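Local structure of SPD1 nuclease (Streptococcus pyogenes, 2XGR) at residues P36-N47 with D205-N216. The protein is an extracellular, prophage-encoded DNase, an endonuclease that probably hydrolyses nucleic acid with the aid of a bound metal ion. Sequence-based numbering, arbitrary orientation.
Sequences PNVSHANTHYKN and DSSGELLTIRLN
E209 meets H44 and K46 across the junction between strands 39-46 and 209-214, which pair antiparallel. Its CB lies 3.6 Å from the carbonyl O of Y45, and CG rests against CE of K46. Beyond CG the chain runs extended (chi2 178°), carrying the carboxylate between two side chains of the other strand. There OE1 sits at the edge of the H44 ring, near its plane, and takes a weak hydrogen bond from ND1 (3.3 Å). OE2 forms a salt bridge with NZ of K46 at 3.6 Å and accepts from a water that also donates to the carbonyl O of H44. The K46 chain, bent at chi2 (-64°), brings NZ back to the carbonyl O of S207 as well.

These contacts lie toward the K46 end of a beta bulge that shifts the register by two between N42 and K46. An Asx turn, H44 N to N42 OD1, and an ST turn, Y45 N to T43 OG1, brace the displaced backbone. T43 holds the carbonyl O of L210 twice, through N at 2.9 Å and OG1 at 2.8 Å. Main-chain bonds continue from L210 N to Y45 O and N47 N to G208 O. On the other side, A41–T212 and S39–R214 are regular hydrogen-bonded pairs. Strand 196-204 flanks strand 209-214 on its other edge, so the N-terminal strand extends the large antiparallel sheet of this His-Me-finger-clan nuclease. At this largely exposed edge solvent probably screens the ion pair, and main-chain bonds probably carry more of the pairing.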
loop_
_atom_site.group_PDB
_atom_site.type_symbol
_atom_site.label_atom_id
_atom_site.label_comp_id
_atom_site.label_asym_id
_atom_site.label_seq_id
_atom_site.Cartn_x
_atom_site.Cartn_y
_atom_site.Cartn_z
ATOM N N PRO A 36 -7.888 -6.174 16.274
ATOM C CA PRO A 36 -9.320 -5.971 16.505
ATOM C C PRO A 36 -10.011 -5.393 15.252
ATOM O O PRO A 36 -9.494 -4.458 14.607
ATOM C CB PRO A 36 -9.345 -4.956 17.677
ATOM C CG PRO A 36 -8.074 -4.195 17.544
ATOM C CD PRO A 36 -7.066 -5.241 17.077
ATOM N N ASN A 37 -11.177 -5.949 14.933
ATOM C CA ASN A 37 -12.078 -5.276 14.003
ATOM C C ASN A 37 -11.515 -5.194 12.609
ATOM O O ASN A 37 -11.811 -4.253 11.847
ATOM C CB ASN A 37 -12.462 -3.892 14.541
ATOM C CG ASN A 37 -13.243 -3.997 15.845
ATOM O OD1 ASN A 37 -12.939 -3.298 16.813
ATOM N ND2 ASN A 37 -14.177 -4.932 15.896
ATOM N N VAL A 38 -10.772 -6.210 12.236
ATOM C CA VAL A 38 -10.428 -6.396 10.827
ATOM C C VAL A 38 -11.347 -7.467 10.239
ATOM O O VAL A 38 -11.441 -8.572 10.773
ATOM C CB VAL A 38 -8.934 -6.726 10.646
ATOM C CG1 VAL A 38 -8.660 -7.211 9.208
ATOM C CG2 VAL A 38 -8.080 -5.515 11.056
ATOM N N SER A 39 -12.068 -7.141 9.179
ATOM C CA SER A 39 -13.099 -8.076 8.700
ATOM C C SER A 39 -13.271 -7.845 7.213
ATOM O O SER A 39 -12.627 -6.937 6.638
ATOM C CB SER A 39 -14.440 -7.773 9.464
ATOM O OG SER A 39 -14.944 -6.461 9.078
ATOM N N HIS A 40 -14.193 -8.585 6.593
ATOM C CA HIS A 40 -14.585 -8.274 5.206
ATOM C C HIS A 40 -16.056 -8.609 5.074
ATOM O O HIS A 40 -16.558 -9.375 5.887
ATOM C CB HIS A 40 -13.773 -9.109 4.185
ATOM C CG HIS A 40 -14.003 -10.584 4.232
ATOM N ND1 HIS A 40 -14.976 -11.226 3.485
ATOM C CD2 HIS A 40 -13.293 -11.566 4.830
ATOM C CE1 HIS A 40 -14.897 -12.538 3.684
ATOM N NE2 HIS A 40 -13.904 -12.760 4.527
ATOM N N ALA A 41 -16.671 -8.128 4.004
ATOM C CA ALA A 41 -18.019 -8.511 3.653
ATOM C C ALA A 41 -18.041 -8.875 2.175
ATOM O O ALA A 41 -17.426 -8.180 1.312
ATOM C CB ALA A 41 -18.964 -7.311 3.990
ATOM N N ASN A 42 -18.754 -9.946 1.812
ATOM C CA ASN A 42 -18.902 -10.218 0.381
ATOM C C ASN A 42 -19.831 -9.222 -0.302
ATOM O O ASN A 42 -20.990 -9.137 0.051
ATOM C CB ASN A 42 -19.413 -11.656 0.132
ATOM C CG ASN A 42 -19.120 -12.157 -1.288
ATOM O OD1 ASN A 42 -19.007 -11.394 -2.263
ATOM N ND2 ASN A 42 -18.929 -13.484 -1.397
ATOM N N THR A 43 -19.353 -8.525 -1.321
ATOM C CA THR A 43 -20.227 -7.615 -2.060
ATOM C C THR A 43 -21.135 -8.361 -3.063
ATOM O O THR A 43 -22.083 -7.776 -3.607
ATOM C CB THR A 43 -19.436 -6.596 -2.840
ATOM O OG1 THR A 43 -18.739 -7.273 -3.883
ATOM C CG2 THR A 43 -18.448 -5.862 -1.909
ATOM N N HIS A 44 -20.749 -9.574 -3.406
ATOM C CA HIS A 44 -21.341 -10.291 -4.555
ATOM C C HIS A 44 -21.215 -9.601 -5.904
ATOM O O HIS A 44 -21.896 -9.983 -6.843
ATOM C CB HIS A 44 -22.820 -10.683 -4.241
ATOM C CG HIS A 44 -22.954 -11.431 -2.964
ATOM N ND1 HIS A 44 -22.507 -12.722 -2.804
ATOM C CD2 HIS A 44 -23.411 -11.042 -1.755
ATOM C CE1 HIS A 44 -22.662 -13.088 -1.541
ATOM N NE2 HIS A 44 -23.230 -12.093 -0.889
ATOM N N TYR A 45 -20.311 -8.620 -6.053
ATOM C CA TYR A 45 -19.940 -8.138 -7.391
ATOM C C TYR A 45 -18.819 -8.999 -7.964
ATOM O O TYR A 45 -17.874 -9.294 -7.244
ATOM C CB TYR A 45 -19.369 -6.734 -7.289
ATOM C CG TYR A 45 -20.363 -5.666 -6.948
ATOM C CD1 TYR A 45 -21.500 -5.483 -7.764
ATOM C CD2 TYR A 45 -20.142 -4.787 -5.889
ATOM C CE1 TYR A 45 -22.427 -4.474 -7.496
ATOM C CE2 TYR A 45 -21.078 -3.772 -5.592
ATOM C CZ TYR A 45 -22.205 -3.615 -6.422
ATOM O OH TYR A 45 -23.124 -2.607 -6.178
ATOM N N LYS A 46 -18.888 -9.365 -9.252
ATOM C CA LYS A 46 -17.729 -9.992 -9.885
ATOM C C LYS A 46 -16.641 -8.923 -9.946
ATOM O O LYS A 46 -16.932 -7.746 -10.082
ATOM C CB LYS A 46 -18.034 -10.484 -11.302
ATOM C CG LYS A 46 -18.922 -11.727 -11.345
ATOM C CD LYS A 46 -18.237 -12.960 -10.691
ATOM C CE LYS A 46 -19.336 -13.976 -10.195
ATOM N NZ LYS A 46 -18.820 -15.353 -9.893
ATOM N N ASN A 47 -15.387 -9.356 -9.872
ATOM C CA ASN A 47 -14.284 -8.381 -9.878
ATOM C C ASN A 47 -14.291 -7.537 -11.163
ATOM O O ASN A 47 -13.783 -6.417 -11.175
ATOM C CB ASN A 47 -12.949 -9.142 -9.744
ATOM C CG ASN A 47 -12.709 -10.100 -10.904
ATOM O OD1 ASN A 47 -13.144 -11.290 -10.875
ATOM N ND2 ASN A 47 -12.002 -9.621 -11.896
ATOM N N ASP A 205 -12.606 -13.531 -3.722
ATOM C CA ASP A 205 -12.745 -14.924 -3.265
ATOM C C ASP A 205 -12.498 -15.892 -4.455
ATOM O O ASP A 205 -12.192 -15.459 -5.578
ATOM C CB ASP A 205 -14.090 -15.124 -2.528
ATOM C CG ASP A 205 -15.295 -15.182 -3.471
ATOM O OD1 ASP A 205 -15.143 -15.197 -4.724
ATOM O OD2 ASP A 205 -16.417 -15.071 -2.933
ATOM N N SER A 206 -12.573 -17.196 -4.196
ATOM C CA SER A 206 -12.268 -18.221 -5.210
ATOM C C SER A 206 -13.108 -18.017 -6.456
ATOM O O SER A 206 -12.665 -18.363 -7.571
ATOM C CB SER A 206 -12.605 -19.616 -4.651
ATOM O OG SER A 206 -12.146 -19.709 -3.328
ATOM N N SER A 207 -14.349 -17.562 -6.260
ATOM C CA SER A 207 -15.242 -17.353 -7.422
ATOM C C SER A 207 -15.122 -16.001 -8.076
ATOM O O SER A 207 -15.838 -15.725 -9.035
ATOM C CB SER A 207 -16.702 -17.738 -7.152
ATOM O OG SER A 207 -17.390 -16.765 -6.356
ATOM N N GLY A 208 -14.108 -15.210 -7.685
ATOM C CA GLY A 208 -13.870 -13.927 -8.377
ATOM C C GLY A 208 -14.755 -12.806 -7.881
ATOM O O GLY A 208 -14.786 -11.768 -8.515
ATOM N N GLU A 209 -15.440 -12.968 -6.746
ATOM C CA GLU A 209 -16.303 -11.916 -6.218
ATOM C C GLU A 209 -15.519 -10.980 -5.291
ATOM O O GLU A 209 -14.642 -11.454 -4.560
ATOM C CB GLU A 209 -17.575 -12.452 -5.524
ATOM C CG GLU A 209 -18.566 -13.001 -6.641
ATOM C CD GLU A 209 -19.865 -13.613 -6.160
ATOM O OE1 GLU A 209 -20.158 -13.674 -4.945
ATOM O OE2 GLU A 209 -20.613 -14.083 -7.057
ATOM N N LEU A 210 -15.882 -9.694 -5.291
ATOM C CA LEU A 210 -15.156 -8.704 -4.471
ATOM C C LEU A 210 -15.560 -8.805 -3.027
ATOM O O LEU A 210 -16.785 -8.836 -2.691
ATOM C CB LEU A 210 -15.408 -7.311 -5.005
ATOM C CG LEU A 210 -14.897 -7.120 -6.415
ATOM C CD1 LEU A 210 -15.115 -5.674 -6.891
ATOM C CD2 LEU A 210 -13.360 -7.530 -6.454
ATOM N N LEU A 211 -14.555 -8.718 -2.137
ATOM C CA LEU A 211 -14.795 -8.683 -0.733
ATOM C C LEU A 211 -14.322 -7.328 -0.175
ATOM O O LEU A 211 -13.147 -7.016 -0.300
ATOM C CB LEU A 211 -13.992 -9.792 -0.040
ATOM C CG LEU A 211 -14.111 -11.183 -0.713
ATOM C CD1 LEU A 211 -13.186 -12.251 -0.060
ATOM C CD2 LEU A 211 -15.578 -11.703 -0.702
ATOM N N THR A 212 -15.209 -6.553 0.417
ATOM C CA THR A 212 -14.781 -5.251 0.952
ATOM C C THR A 212 -14.087 -5.496 2.255
ATOM O O THR A 212 -14.649 -6.081 3.143
ATOM C CB THR A 212 -15.943 -4.246 1.155
ATOM O OG1 THR A 212 -16.555 -4.079 -0.072
ATOM C CG2 THR A 212 -15.374 -2.887 1.496
ATOM N N ILE A 213 -12.824 -5.025 2.360
ATOM C CA ILE A 213 -12.029 -5.312 3.551
ATOM C C ILE A 213 -12.036 -4.081 4.472
ATOM O O ILE A 213 -11.811 -2.965 4.009
ATOM C CB ILE A 213 -10.562 -5.596 3.132
ATOM C CG1 ILE A 213 -10.470 -6.945 2.407
ATOM C CG2 ILE A 213 -9.669 -5.667 4.461
ATOM C CD1 ILE A 213 -9.146 -7.248 1.599
ATOM N N ARG A 214 -12.303 -4.284 5.771
ATOM C CA ARG A 214 -12.324 -3.169 6.727
ATOM C C ARG A 214 -11.181 -3.308 7.700
ATOM O O ARG A 214 -10.991 -4.355 8.286
ATOM C CB ARG A 214 -13.667 -3.180 7.534
ATOM C CG ARG A 214 -14.901 -3.317 6.593
ATOM C CD ARG A 214 -15.789 -2.088 6.382
ATOM N NE ARG A 214 -17.004 -2.552 5.684
ATOM C CZ ARG A 214 -17.439 -2.105 4.504
ATOM N NH1 ARG A 214 -16.831 -1.082 3.912
ATOM N NH2 ARG A 214 -18.508 -2.671 3.930
ATOM N N LEU A 215 -10.330 -2.300 7.691
ATOM C CA LEU A 215 -9.175 -2.274 8.576
ATOM C C LEU A 215 -9.351 -1.390 9.806
ATOM O O LEU A 215 -8.401 -1.276 10.607
ATOM C CB LEU A 215 -7.939 -1.836 7.791
ATOM C CG LEU A 215 -7.698 -2.661 6.508
ATOM C CD1 LEU A 215 -6.348 -2.195 5.860
ATOM C CD2 LEU A 215 -7.653 -4.132 6.848
ATOM N N ASN A 216 -10.579 -0.914 10.031
ATOM C CA ASN A 216 -10.942 -0.129 11.227
ATOM C C ASN A 216 -10.294 1.248 11.369
ATOM O O ASN A 216 -10.040 1.732 12.461
ATOM C CB ASN A 216 -10.804 -0.967 12.526
ATOM C CG ASN A 216 -11.773 -0.498 13.572
ATOM O OD1 ASN A 216 -12.965 -0.360 13.248
ATOM N ND2 ASN A 216 -11.303 -0.298 14.846
HETATM O O HOH W 1 -22.314 -12.614 -8.404
#